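Local coordinates for suppressor of fused family protein (Neisseria gonorrhoeae, PDB 3K5J), which is of unknown function but resembles the N-terminal domain of human Suppressor of fused, and may act through protein binding, at residues 12-26 and 38-50. Sequence-based numbering, arbitrary orientation.
Sequences LQKFWKHHDIKGFTW and FQVFQVIPNHEDE. With SO4 (sulfate ion), chain C.
Strands 21-24 and 39-43 pair antiparallel at the border of the central sheet, Lys22 with Gln42 and Phe24 with Val40 forming the hydrogen-bonded pairs; Gln42 N gives Lys22 O a bond of 2.8 Å. Gly23 lies opposite Phe41, and its bare CA leaves room for that ring, whose CD1 comes within 3.7 Å of it. On the same face as Gly23, Ile21 and Phe41 pack on helix 2-15, whose Leu12 CD1 meets Phe41 CB, and Val43 packs on Trp16 just beyond its end. Beta-branched Val43 suits this place: CG1, anti to the backbone N (chi1 -174°), sits over one indole face, opposite Phe15 CD2, while Val43 CG2 lies 3.7 Å from Trp16 CE3. Where the helix-to-strand turn meets the loop after strand 39-43, His19 NE2 donates to Glu50 OE1 at 2.9 Å from above the carboxylate plane, and Asn46 N reaches that oxygen from the opposite face. His19 ND1 donates to sulfate O4 at 2.7 Å. Asn46 ND2, 3.3 Å above the His19 ring plane, over its centre, donates to His18 O. The Glu50 and Asn46 bonds join the loops; the sulfate, probably from the crystallisation liquor, may help fix the ring, which is probably protonated in this crystal.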
loop_
_atom_site.group_PDB
_atom_site.type_symbol
_atom_site.label_atom_id
_atom_site.label_comp_id
_atom_site.label_asym_id
_atom_site.label_seq_id
_atom_site.Cartn_x
_atom_site.Cartn_y
_atom_site.Cartn_z
ATOM N N LEU A 12 13.190 -5.399 3.345
ATOM C CA LEU A 12 12.152 -6.355 2.992
ATOM C C LEU A 12 12.667 -7.792 3.013
ATOM O O LEU A 12 11.982 -8.694 3.463
ATOM C CB LEU A 12 11.546 -6.034 1.618
ATOM C CG LEU A 12 10.977 -4.642 1.397
ATOM C CD1 LEU A 12 10.522 -4.441 -0.046
ATOM C CD2 LEU A 12 9.878 -4.343 2.427
ATOM N N GLN A 13 13.892 -7.983 2.519
ATOM C CA GLN A 13 14.482 -9.321 2.454
ATOM C C GLN A 13 14.735 -9.895 3.864
ATOM O O GLN A 13 14.584 -11.121 4.091
ATOM C CB GLN A 13 15.758 -9.317 1.617
ATOM C CG GLN A 13 16.253 -10.673 1.269
ATOM C CD GLN A 13 15.295 -11.475 0.380
ATOM O OE1 GLN A 13 15.345 -11.319 -0.851
ATOM N NE2 GLN A 13 14.428 -12.354 0.978
ATOM N N LYS A 14 15.116 -9.025 4.793
ATOM C CA LYS A 14 15.323 -9.381 6.214
ATOM C C LYS A 14 14.015 -9.796 6.872
ATOM O O LYS A 14 13.972 -10.742 7.681
ATOM C CB LYS A 14 15.939 -8.195 6.970
ATOM C CG LYS A 14 16.123 -8.394 8.474
ATOM C CD LYS A 14 16.448 -7.098 9.174
ATOM C CE LYS A 14 16.082 -7.182 10.640
ATOM N NZ LYS A 14 16.796 -8.307 11.288
ATOM N N PHE A 15 12.935 -9.087 6.539
ATOM C CA PHE A 15 11.637 -9.389 7.123
ATOM C C PHE A 15 11.086 -10.703 6.554
ATOM O O PHE A 15 10.586 -11.544 7.288
ATOM C CB PHE A 15 10.663 -8.212 6.921
ATOM C CG PHE A 15 9.346 -8.451 7.587
ATOM C CD1 PHE A 15 9.270 -8.415 8.947
ATOM C CD2 PHE A 15 8.232 -8.797 6.881
ATOM C CE1 PHE A 15 8.110 -8.724 9.579
ATOM C CE2 PHE A 15 7.054 -9.093 7.530
ATOM C CZ PHE A 15 7.021 -9.042 8.895
ATOM N N TRP A 16 11.208 -10.868 5.234
ATOM C CA TRP A 16 10.823 -12.098 4.545
ATOM C C TRP A 16 12.060 -12.882 4.073
ATOM O O TRP A 16 12.305 -13.027 2.869
ATOM C CB TRP A 16 9.901 -11.802 3.394
ATOM C CG TRP A 16 8.536 -11.297 3.776
ATOM C CD1 TRP A 16 7.529 -12.038 4.307
ATOM C CD2 TRP A 16 8.012 -9.972 3.603
ATOM N NE1 TRP A 16 6.420 -11.256 4.496
ATOM C CE2 TRP A 16 6.680 -9.990 4.052
ATOM C CE3 TRP A 16 8.533 -8.781 3.138
ATOM C CZ2 TRP A 16 5.891 -8.859 4.061
ATOM C CZ3 TRP A 16 7.713 -7.631 3.144
ATOM C CH2 TRP A 16 6.421 -7.700 3.570
ATOM N N LYS A 17 12.791 -13.451 5.047
ATOM C CA LYS A 17 14.088 -14.088 4.820
ATOM C C LYS A 17 14.013 -15.219 3.793
ATOM O O LYS A 17 14.993 -15.451 3.028
ATOM C CB LYS A 17 14.669 -14.593 6.162
ATOM C CG LYS A 17 15.997 -15.356 6.051
ATOM N N HIS A 18 12.876 -15.910 3.758
ATOM C CA HIS A 18 12.758 -17.081 2.876
ATOM C C HIS A 18 11.859 -16.892 1.690
ATOM O O HIS A 18 11.341 -17.856 1.140
ATOM C CB HIS A 18 12.350 -18.296 3.734
ATOM C CG HIS A 18 13.353 -18.585 4.785
ATOM N ND1 HIS A 18 14.616 -19.030 4.465
ATOM C CD2 HIS A 18 13.350 -18.368 6.121
ATOM C CE1 HIS A 18 15.331 -19.134 5.566
ATOM N NE2 HIS A 18 14.592 -18.734 6.587
ATOM N N HIS A 19 11.669 -15.628 1.268
ATOM C CA HIS A 19 10.893 -15.341 0.069
ATOM C C HIS A 19 11.761 -14.669 -0.979
ATOM O O HIS A 19 12.679 -13.903 -0.630
ATOM C CB HIS A 19 9.696 -14.421 0.406
ATOM C CG HIS A 19 8.600 -15.117 1.154
ATOM N ND1 HIS A 19 8.719 -15.488 2.481
ATOM C CD2 HIS A 19 7.382 -15.548 0.749
ATOM C CE1 HIS A 19 7.606 -16.091 2.863
ATOM N NE2 HIS A 19 6.791 -16.158 1.830
ATOM N N ASP A 20 11.479 -14.960 -2.247
ATOM C CA ASP A 20 12.075 -14.260 -3.369
ATOM C C ASP A 20 11.357 -12.894 -3.509
ATOM O O ASP A 20 10.147 -12.801 -3.307
ATOM C CB ASP A 20 11.938 -15.067 -4.654
ATOM C CG ASP A 20 12.707 -16.394 -4.583
ATOM O OD1 ASP A 20 13.845 -16.401 -4.041
ATOM O OD2 ASP A 20 12.154 -17.409 -5.061
ATOM N N ILE A 21 12.136 -11.883 -3.865
ATOM C CA ILE A 21 11.673 -10.528 -4.066
ATOM C C ILE A 21 12.201 -10.029 -5.400
ATOM O O ILE A 21 13.412 -10.120 -5.695
ATOM C CB ILE A 21 12.119 -9.598 -2.922
ATOM C CG1 ILE A 21 11.682 -10.146 -1.563
ATOM C CG2 ILE A 21 11.646 -8.111 -3.208
ATOM C CD1 ILE A 21 12.126 -9.317 -0.343
ATOM N N LYS A 22 11.298 -9.530 -6.235
ATOM C CA LYS A 22 11.606 -9.003 -7.563
ATOM C C LYS A 22 11.478 -7.487 -7.545
ATOM O O LYS A 22 10.534 -6.956 -6.980
ATOM C CB LYS A 22 10.639 -9.554 -8.637
ATOM C CG LYS A 22 10.866 -8.997 -10.073
ATOM C CD LYS A 22 10.008 -9.684 -11.144
ATOM C CE LYS A 22 10.394 -9.263 -12.553
ATOM N NZ LYS A 22 9.606 -9.967 -13.600
ATOM N N GLY A 23 12.401 -6.799 -8.193
ATOM C CA GLY A 23 12.370 -5.358 -8.332
ATOM C C GLY A 23 12.005 -4.942 -9.724
ATOM O O GLY A 23 12.414 -5.574 -10.715
ATOM N N PHE A 24 11.266 -3.836 -9.789
ATOM C CA PHE A 24 10.783 -3.208 -11.027
ATOM C C PHE A 24 11.284 -1.778 -11.086
ATOM O O PHE A 24 11.461 -1.096 -10.053
ATOM C CB PHE A 24 9.274 -3.208 -11.070
ATOM C CG PHE A 24 8.685 -4.591 -11.056
ATOM C CD1 PHE A 24 8.556 -5.286 -12.250
ATOM C CD2 PHE A 24 8.318 -5.204 -9.909
ATOM C CE1 PHE A 24 8.014 -6.551 -12.261
ATOM C CE2 PHE A 24 7.772 -6.502 -9.935
ATOM C CZ PHE A 24 7.651 -7.147 -11.091
ATOM N N THR A 25 11.528 -1.322 -12.309
ATOM C CA THR A 25 12.003 0.012 -12.607
ATOM C C THR A 25 11.289 0.599 -13.825
ATOM O O THR A 25 10.566 -0.112 -14.538
ATOM C CB THR A 25 13.542 -0.005 -12.910
ATOM O OG1 THR A 25 13.750 -0.743 -14.106
ATOM C CG2 THR A 25 14.393 -0.598 -11.771
ATOM N N TRP A 26 11.478 1.900 -14.037
ATOM C CA TRP A 26 10.948 2.598 -15.218
ATOM C C TRP A 26 12.077 3.255 -15.999
ATOM O O TRP A 26 12.991 3.853 -15.430
ATOM C CB TRP A 26 9.948 3.681 -14.836
ATOM C CG TRP A 26 8.620 3.148 -14.394
ATOM C CD1 TRP A 26 7.470 3.153 -15.134
ATOM C CD2 TRP A 26 8.256 2.582 -13.106
ATOM N NE1 TRP A 26 6.434 2.604 -14.400
ATOM C CE2 TRP A 26 6.892 2.230 -13.167
ATOM C CE3 TRP A 26 8.953 2.301 -11.928
ATOM C CZ2 TRP A 26 6.214 1.676 -12.085
ATOM C CZ3 TRP A 26 8.281 1.705 -10.879
ATOM C CH2 TRP A 26 6.925 1.371 -10.988
ATOM N N PHE A 38 12.637 5.573 -8.842
ATOM C CA PHE A 38 11.576 4.913 -8.081
ATOM C C PHE A 38 11.463 3.460 -8.486
ATOM O O PHE A 38 11.505 3.108 -9.672
ATOM C CB PHE A 38 10.229 5.611 -8.337
ATOM C CG PHE A 38 9.058 4.972 -7.632
ATOM C CD1 PHE A 38 8.851 5.155 -6.278
ATOM C CD2 PHE A 38 8.129 4.247 -8.361
ATOM C CE1 PHE A 38 7.791 4.585 -5.649
ATOM C CE2 PHE A 38 7.023 3.709 -7.734
ATOM C CZ PHE A 38 6.863 3.856 -6.369
ATOM N N GLN A 39 11.270 2.594 -7.488
ATOM C CA GLN A 39 11.045 1.177 -7.727
ATOM C C GLN A 39 9.776 0.677 -7.037
ATOM O O GLN A 39 9.251 1.291 -6.116
ATOM C CB GLN A 39 12.199 0.290 -7.242
ATOM C CG GLN A 39 13.481 0.486 -8.010
ATOM C CD GLN A 39 14.450 -0.671 -7.882
ATOM O OE1 GLN A 39 15.447 -0.573 -7.182
ATOM N NE2 GLN A 39 14.101 -1.809 -8.503
ATOM N N VAL A 40 9.300 -0.474 -7.511
ATOM C CA VAL A 40 8.355 -1.298 -6.751
ATOM C C VAL A 40 9.038 -2.646 -6.553
ATOM O O VAL A 40 9.651 -3.184 -7.485
ATOM C CB VAL A 40 6.993 -1.452 -7.480
ATOM C CG1 VAL A 40 6.089 -2.534 -6.853
ATOM C CG2 VAL A 40 6.296 -0.063 -7.489
ATOM N N PHE A 41 8.914 -3.177 -5.361
ATOM C CA PHE A 41 9.374 -4.538 -5.032
ATOM C C PHE A 41 8.176 -5.440 -4.827
ATOM O O PHE A 41 7.200 -5.030 -4.227
ATOM C CB PHE A 41 10.255 -4.545 -3.773
ATOM C CG PHE A 41 11.565 -3.835 -3.973
ATOM C CD1 PHE A 41 12.523 -4.382 -4.814
ATOM C CD2 PHE A 41 11.845 -2.619 -3.336
ATOM C CE1 PHE A 41 13.732 -3.721 -5.013
ATOM C CE2 PHE A 41 13.069 -1.967 -3.528
ATOM C CZ PHE A 41 14.000 -2.489 -4.372
ATOM N N GLN A 42 8.261 -6.660 -5.361
ATOM C CA GLN A 42 7.225 -7.682 -5.280
ATOM C C GLN A 42 7.762 -8.856 -4.457
ATOM O O GLN A 42 8.737 -9.519 -4.877
ATOM C CB GLN A 42 6.885 -8.154 -6.678
ATOM C CG GLN A 42 5.869 -9.257 -6.788
ATOM C CD GLN A 42 5.917 -9.916 -8.136
ATOM O OE1 GLN A 42 6.985 -10.412 -8.542
ATOM N NE2 GLN A 42 4.782 -9.980 -8.818
ATOM N N VAL A 43 7.137 -9.104 -3.312
ATOM C CA VAL A 43 7.465 -10.227 -2.466
ATOM C C VAL A 43 6.573 -11.395 -2.951
ATOM O O VAL A 43 5.340 -11.303 -2.894
ATOM C CB VAL A 43 7.246 -9.939 -0.976
ATOM C CG1 VAL A 43 7.740 -11.107 -0.121
ATOM C CG2 VAL A 43 7.913 -8.602 -0.554
ATOM N N ILE A 44 7.214 -12.431 -3.445
ATOM C CA ILE A 44 6.545 -13.530 -4.116
ATOM C C ILE A 44 6.185 -14.609 -3.105
ATOM O O ILE A 44 7.030 -15.027 -2.307
ATOM C CB ILE A 44 7.488 -14.102 -5.192
ATOM C CG1 ILE A 44 7.765 -13.040 -6.256
ATOM C CG2 ILE A 44 6.902 -15.354 -5.869
ATOM C CD1 ILE A 44 9.063 -13.287 -7.068
ATOM N N PRO A 45 4.921 -15.083 -3.137
ATOM C CA PRO A 45 4.523 -16.133 -2.205
ATOM C C PRO A 45 5.302 -17.433 -2.467
ATOM O O PRO A 45 5.602 -17.762 -3.626
ATOM C CB PRO A 45 3.019 -16.301 -2.481
ATOM C CG PRO A 45 2.786 -15.765 -3.821
ATOM C CD PRO A 45 3.816 -14.676 -4.001
ATOM N N ASN A 46 5.514 -18.178 -1.406
ATOM C CA ASN A 46 6.074 -19.530 -1.526
ATOM C C ASN A 46 5.009 -20.613 -1.770
ATOM O O ASN A 46 5.359 -21.702 -2.204
ATOM C CB ASN A 46 6.826 -19.863 -0.269
ATOM C CG ASN A 46 8.148 -19.147 -0.164
ATOM O OD1 ASN A 46 8.787 -18.882 -1.197
ATOM N ND2 ASN A 46 8.587 -18.863 1.078
ATOM N N HIS A 47 3.754 -20.321 -1.426
ATOM C CA HIS A 47 2.632 -21.262 -1.589
ATOM C C HIS A 47 1.347 -20.567 -1.922
ATOM O O HIS A 47 1.264 -19.352 -1.816
ATOM C CB HIS A 47 2.450 -22.055 -0.320
ATOM C CG HIS A 47 3.709 -22.674 0.129
ATOM N ND1 HIS A 47 4.267 -23.751 -0.525
ATOM C CD2 HIS A 47 4.566 -22.334 1.115
ATOM C CE1 HIS A 47 5.406 -24.067 0.065
ATOM N NE2 HIS A 47 5.613 -23.219 1.057
ATOM N N GLU A 48 0.339 -21.347 -2.334
ATOM C CA GLU A 48 -0.935 -20.799 -2.814
ATOM C C GLU A 48 -1.708 -20.097 -1.704
ATOM O O GLU A 48 -2.555 -19.243 -1.992
ATOM C CB GLU A 48 -1.817 -21.933 -3.435
ATOM N N ASP A 49 -1.392 -20.403 -0.454
ATOM C CA ASP A 49 -2.138 -19.828 0.671
ATOM C C ASP A 49 -1.498 -18.542 1.207
ATOM O O ASP A 49 -1.887 -18.036 2.263
ATOM C CB ASP A 49 -2.291 -20.860 1.793
ATOM C CG ASP A 49 -0.980 -21.365 2.251
ATOM O OD1 ASP A 49 0.023 -20.855 1.702
ATOM O OD2 ASP A 49 -0.912 -22.244 3.123
ATOM N N GLU A 50 -0.524 -18.011 0.474
ATOM C CA GLU A 50 0.193 -16.762 0.798
ATOM C C GLU A 50 -0.104 -15.692 -0.233
ATOM O O GLU A 50 -0.185 -16.004 -1.386
ATOM C CB GLU A 50 1.702 -17.007 0.775
ATOM C CG GLU A 50 2.157 -17.787 1.977
ATOM C CD GLU A 50 3.619 -18.170 1.932
ATOM O OE1 GLU A 50 4.375 -17.594 1.143
ATOM O OE2 GLU A 50 4.010 -19.049 2.703
HETATM S S SO4 C . 9.711 -15.777 5.912
HETATM O O1 SO4 C . 9.068 -17.084 5.682
HETATM O O2 SO4 C . 8.667 -14.815 6.357
HETATM O O3 SO4 C . 10.726 -15.957 6.962
HETATM O O4 SO4 C . 10.301 -15.397 4.647
HETATM O O HOH W 1 9.149 -16.616 -2.786
HETATM O O HOH W 2 12.759 3.576 -12.052
#